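Local coordinates for N-alpha-acetyltransferase 30 (Saccharomyces cerevisiae, PDB 6YGA), which catalyses transfer of an acetyl group from acetyl-CoA to the N-terminal methionine of proteins, as the catalytic subunit of the NatC complex, at residues Q108-E122 and Y145-T159. Numbering follows the deposited sequence.
Sequences QREHCDEIMLETEVE and YLNEGDAFKLILPLT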
# COMPACT_ATOMS: atom_id res chain seq x y z
N GLN A 108 -17.00 17.15 19.70
CA GLN A 108 -17.38 16.41 20.91
C GLN A 108 -18.73 16.89 21.43
O GLN A 108 -19.58 16.07 21.82
CB GLN A 108 -16.31 16.56 21.99
CG GLN A 108 -16.67 15.85 23.28
CD GLN A 108 -15.51 15.79 24.25
OE1 GLN A 108 -14.87 16.80 24.54
NE2 GLN A 108 -15.21 14.59 24.74
N ARG A 109 -18.96 18.20 21.45
CA ARG A 109 -20.25 18.73 21.86
C ARG A 109 -21.34 18.35 20.87
O ARG A 109 -22.52 18.34 21.23
CB ARG A 109 -20.19 20.25 22.03
CG ARG A 109 -19.48 20.69 23.31
CD ARG A 109 -19.50 22.21 23.51
NE ARG A 109 -18.48 22.88 22.71
CZ ARG A 109 -18.74 23.69 21.68
NH1 ARG A 109 -20.00 23.93 21.32
NH2 ARG A 109 -17.75 24.26 21.01
N GLU A 110 -20.98 18.02 19.63
CA GLU A 110 -21.92 17.47 18.67
C GLU A 110 -22.01 15.95 18.76
O GLU A 110 -22.58 15.32 17.85
CB GLU A 110 -21.54 17.89 17.24
CG GLU A 110 -21.70 19.39 17.00
CD GLU A 110 -23.11 19.89 17.28
OE1 GLU A 110 -24.07 19.16 16.95
OE2 GLU A 110 -23.26 21.00 17.82
N HIS A 111 -21.46 15.35 19.81
CA HIS A 111 -21.65 13.94 20.13
C HIS A 111 -20.89 13.02 19.18
O HIS A 111 -21.29 11.87 18.96
CB HIS A 111 -23.13 13.58 20.16
CG HIS A 111 -23.96 14.47 21.03
ND1 HIS A 111 -24.75 15.49 20.53
CD2 HIS A 111 -24.12 14.49 22.38
CE1 HIS A 111 -25.36 16.10 21.54
NE2 HIS A 111 -25.00 15.51 22.66
N CYS A 112 -19.80 13.51 18.58
CA CYS A 112 -18.91 12.63 17.83
C CYS A 112 -18.31 11.60 18.77
O CYS A 112 -17.94 11.91 19.91
CB CYS A 112 -17.80 13.44 17.16
SG CYS A 112 -18.25 14.18 15.57
N ASP A 113 -18.27 10.35 18.31
CA ASP A 113 -17.66 9.28 19.09
C ASP A 113 -16.16 9.19 18.88
O ASP A 113 -15.47 8.60 19.72
CB ASP A 113 -18.31 7.94 18.74
CG ASP A 113 -19.79 7.90 19.10
OD1 ASP A 113 -20.12 8.12 20.28
OD2 ASP A 113 -20.61 7.66 18.19
N GLU A 114 -15.65 9.75 17.79
CA GLU A 114 -14.23 9.66 17.47
C GLU A 114 -13.89 10.72 16.44
O GLU A 114 -14.76 11.21 15.71
CB GLU A 114 -13.87 8.26 16.95
CG GLU A 114 -14.57 7.90 15.66
CD GLU A 114 -14.67 6.40 15.45
OE1 GLU A 114 -14.62 5.66 16.44
OE2 GLU A 114 -14.79 5.98 14.28
N ILE A 115 -12.61 11.07 16.38
CA ILE A 115 -12.08 12.02 15.41
C ILE A 115 -11.04 11.29 14.57
O ILE A 115 -10.17 10.60 15.12
CB ILE A 115 -11.46 13.25 16.09
CG1 ILE A 115 -12.43 13.81 17.13
CG2 ILE A 115 -11.13 14.32 15.06
CD1 ILE A 115 -13.70 14.36 16.54
N MSE A 116 -11.13 11.44 13.25
CA MSE A 116 -10.20 10.76 12.36
C MSE A 116 -9.53 11.74 11.40
O MSE A 116 -10.16 12.68 10.91
CB MSE A 116 -10.92 9.66 11.57
CG MSE A 116 -10.01 8.72 10.80
SE MSE A 116 -9.53 9.37 9.02
CE MSE A 116 -11.13 8.84 8.06
N LEU A 117 -8.24 11.52 11.13
CA LEU A 117 -7.50 12.31 10.16
C LEU A 117 -6.42 11.44 9.54
O LEU A 117 -6.06 10.39 10.08
CB LEU A 117 -6.89 13.57 10.80
CG LEU A 117 -5.75 13.35 11.81
CD1 LEU A 117 -4.39 13.55 11.16
CD2 LEU A 117 -5.91 14.26 13.02
N GLU A 118 -5.92 11.88 8.40
CA GLU A 118 -4.77 11.28 7.75
C GLU A 118 -3.64 12.29 7.71
O GLU A 118 -3.89 13.50 7.55
CB GLU A 118 -5.10 10.80 6.33
CG GLU A 118 -6.25 9.82 6.25
CD GLU A 118 -7.53 10.44 5.73
OE1 GLU A 118 -7.53 11.66 5.46
OE2 GLU A 118 -8.54 9.71 5.60
N THR A 119 -2.41 11.81 7.85
CA THR A 119 -1.25 12.68 7.81
C THR A 119 -0.07 11.89 7.28
O THR A 119 -0.08 10.65 7.25
CB THR A 119 -0.95 13.27 9.20
OG1 THR A 119 0.01 14.32 9.08
CG2 THR A 119 -0.40 12.20 10.12
N GLU A 120 0.95 12.62 6.84
CA GLU A 120 2.16 11.99 6.33
C GLU A 120 2.95 11.37 7.47
O GLU A 120 3.03 11.93 8.57
CB GLU A 120 3.03 13.02 5.60
CG GLU A 120 2.32 13.77 4.47
CD GLU A 120 1.60 15.03 4.94
OE1 GLU A 120 1.34 15.16 6.16
OE2 GLU A 120 1.31 15.89 4.09
N VAL A 121 3.54 10.20 7.21
CA VAL A 121 4.40 9.58 8.22
C VAL A 121 5.68 10.37 8.41
O VAL A 121 6.34 10.24 9.45
CB VAL A 121 4.71 8.12 7.84
CG1 VAL A 121 3.44 7.39 7.43
CG2 VAL A 121 5.75 8.07 6.73
N GLU A 122 6.05 11.21 7.44
CA GLU A 122 7.22 12.06 7.54
C GLU A 122 6.91 13.42 8.15
O GLU A 122 7.83 14.22 8.35
CB GLU A 122 7.85 12.25 6.15
CG GLU A 122 8.06 10.97 5.36
CD GLU A 122 9.08 10.03 5.98
OE1 GLU A 122 9.86 10.48 6.86
OE2 GLU A 122 9.12 8.85 5.59
N TYR A 145 0.49 9.29 -0.14
CA TYR A 145 0.86 10.59 -0.66
C TYR A 145 1.83 10.49 -1.83
O TYR A 145 2.65 11.39 -2.04
CB TYR A 145 1.46 11.47 0.45
CG TYR A 145 0.46 11.80 1.54
CD1 TYR A 145 -0.55 12.73 1.32
CD2 TYR A 145 0.53 11.19 2.78
CE1 TYR A 145 -1.46 13.03 2.31
CE2 TYR A 145 -0.38 11.49 3.78
CZ TYR A 145 -1.37 12.41 3.54
OH TYR A 145 -2.29 12.72 4.52
N LEU A 146 1.76 9.39 -2.59
CA LEU A 146 2.52 9.22 -3.84
C LEU A 146 4.00 9.32 -3.52
O LEU A 146 4.49 8.56 -2.66
CB LEU A 146 1.98 10.22 -4.86
CG LEU A 146 0.46 10.25 -5.02
CD1 LEU A 146 0.01 11.57 -5.64
CD2 LEU A 146 -0.02 9.07 -5.85
N ASN A 147 4.75 10.23 -4.15
CA ASN A 147 6.19 10.33 -3.90
C ASN A 147 6.51 11.00 -2.58
O ASN A 147 7.69 11.05 -2.20
CB ASN A 147 6.86 11.09 -5.05
CG ASN A 147 6.67 10.41 -6.40
OD1 ASN A 147 6.41 9.21 -6.48
ND2 ASN A 147 6.81 11.18 -7.48
N GLU A 148 5.52 11.52 -1.86
CA GLU A 148 5.75 12.06 -0.52
C GLU A 148 5.71 10.99 0.56
O GLU A 148 5.99 11.31 1.73
CB GLU A 148 4.73 13.16 -0.22
CG GLU A 148 4.86 14.37 -1.13
CD GLU A 148 6.27 14.91 -1.16
OE1 GLU A 148 6.83 15.20 -0.08
OE2 GLU A 148 6.83 15.03 -2.27
N GLY A 149 5.36 9.76 0.22
CA GLY A 149 5.47 8.64 1.14
C GLY A 149 4.12 8.15 1.63
O GLY A 149 3.05 8.51 1.13
N ASP A 150 4.19 7.30 2.66
CA ASP A 150 3.01 6.66 3.22
C ASP A 150 2.22 7.64 4.09
O ASP A 150 2.63 8.78 4.32
CB ASP A 150 3.41 5.43 4.03
CG ASP A 150 4.22 4.43 3.21
OD1 ASP A 150 4.31 4.60 1.98
OD2 ASP A 150 4.76 3.47 3.81
N ALA A 151 1.08 7.18 4.58
CA ALA A 151 0.27 7.95 5.51
C ALA A 151 0.00 7.12 6.75
O ALA A 151 0.06 5.89 6.74
CB ALA A 151 -1.07 8.36 4.90
N PHE A 152 -0.29 7.83 7.84
CA PHE A 152 -0.85 7.24 9.04
C PHE A 152 -2.31 7.66 9.15
O PHE A 152 -2.66 8.81 8.82
CB PHE A 152 -0.09 7.68 10.30
CG PHE A 152 1.21 6.96 10.52
CD1 PHE A 152 1.32 5.61 10.25
CD2 PHE A 152 2.32 7.64 11.02
CE1 PHE A 152 2.52 4.94 10.47
CE2 PHE A 152 3.52 6.98 11.23
CZ PHE A 152 3.62 5.63 10.96
N LYS A 153 -3.16 6.74 9.57
CA LYS A 153 -4.54 7.04 9.93
C LYS A 153 -4.60 7.23 11.44
O LYS A 153 -4.34 6.28 12.19
CB LYS A 153 -5.47 5.91 9.48
CG LYS A 153 -6.95 6.19 9.68
CD LYS A 153 -7.79 5.05 9.15
CE LYS A 153 -9.23 5.47 8.96
NZ LYS A 153 -9.99 4.46 8.17
N LEU A 154 -4.91 8.44 11.87
CA LEU A 154 -4.95 8.78 13.29
C LEU A 154 -6.39 8.85 13.76
O LEU A 154 -7.26 9.40 13.08
CB LEU A 154 -4.26 10.12 13.56
CG LEU A 154 -2.81 10.23 13.10
CD1 LEU A 154 -2.22 11.60 13.43
CD2 LEU A 154 -1.98 9.13 13.72
N ILE A 155 -6.65 8.29 14.95
CA ILE A 155 -7.98 8.25 15.54
C ILE A 155 -7.88 8.64 17.01
O ILE A 155 -7.00 8.15 17.74
CB ILE A 155 -8.63 6.86 15.40
CG1 ILE A 155 -8.83 6.52 13.92
CG2 ILE A 155 -9.96 6.82 16.14
CD1 ILE A 155 -9.61 5.26 13.71
N LEU A 156 -8.76 9.53 17.44
CA LEU A 156 -8.88 9.94 18.84
C LEU A 156 -10.25 9.53 19.34
O LEU A 156 -11.27 10.08 18.89
CB LEU A 156 -8.68 11.45 18.98
CG LEU A 156 -8.97 12.06 20.36
CD1 LEU A 156 -7.90 11.65 21.36
CD2 LEU A 156 -9.09 13.57 20.27
N PRO A 157 -10.33 8.57 20.27
CA PRO A 157 -11.63 8.09 20.73
C PRO A 157 -12.21 9.00 21.81
O PRO A 157 -11.53 9.36 22.77
CB PRO A 157 -11.31 6.70 21.28
CG PRO A 157 -9.92 6.83 21.78
CD PRO A 157 -9.21 7.84 20.89
N LEU A 158 -13.48 9.37 21.64
CA LEU A 158 -14.13 10.28 22.57
C LEU A 158 -15.14 9.58 23.46
O LEU A 158 -15.36 10.01 24.59
CB LEU A 158 -14.83 11.41 21.80
CG LEU A 158 -13.93 12.23 20.87
CD1 LEU A 158 -14.74 13.24 20.09
CD2 LEU A 158 -12.82 12.92 21.66
N THR A 159 -15.74 8.49 22.97
CA THR A 159 -16.65 7.68 23.77
C THR A 159 -16.29 6.20 23.72
O THR A 159 -15.66 5.73 22.75
CB THR A 159 -18.12 7.84 23.31
OG1 THR A 159 -18.28 7.24 22.02
CG2 THR A 159 -18.51 9.33 23.21
OXT THR A 159 -16.65 5.46 24.65
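Tyr-145 lays one ring face against Glu-120, whose CG sits 3.8 Å from the ring centroid in a CH-pi contact. The bend at chi2 of Glu-120 stacks its carboxylate on the ring, the two planes 25° apart, while OE1 goes to Asn-123. Past the turn, Asp-150 O takes a weak bond from Val-121 N, and the carboxylate of Asp-150 is held by a salt bridge to Arg-140 and by the backbone N of Arg-143. From Ala-151 the chain runs as a strand against 114-120, antiparallel to it. Phe-152 exchanges backbone hydrogen bonds with Thr-119, and its ring receives Val-121 CG1 almost squarely over the centre, 3.6 Å from the centroid. Lys-153 is on the face it shares with Met-116, Glu-118 and Ile-155, opposite to that of Phe-152 and Leu-154. Fully extended, with CG anti to the backbone N (chi1 -174°), it passes slantwise across selenomethionine Met-116, Lys-153 CE 3.8 Å from Met-116 CG. Its NZ does not touch the carboxylate of Glu-118, whose OE1 is hydrogen-bonded to Tyr-80 OH. Leu-154 pairs with Leu-117 through two backbone bonds and meets it again by methyls, CD1 to CD1 at 3.7 Å; Tyr-130 of helix 124-131 packs on both leucines. Ile-155 CG1 packs on Met-116 CG, and Leu-156 closes the last two-bond pair, with Ile-115. At Leu-158 the side chain turns back over 108-122, its CD1 lodged between Ile-115 CG1 and Cys-112 O. Asp-113 O grips the chain end twice, accepting Leu-158 N at 2.9 Å and Thr-159 N from the same face of its carbonyl plane. The Thr-159 hydroxyl donates to Asp-113 OD1 (OG1 to OD1 2.7 Å) on the anti side, tilted 30° from the carboxylate plane. Strand 151-157, inserted antiparallel between 114-120 and 136-141, is characteristic of the C-terminal half of the GNAT fold; 114-120 pairs parallel with 76-86 on its other side.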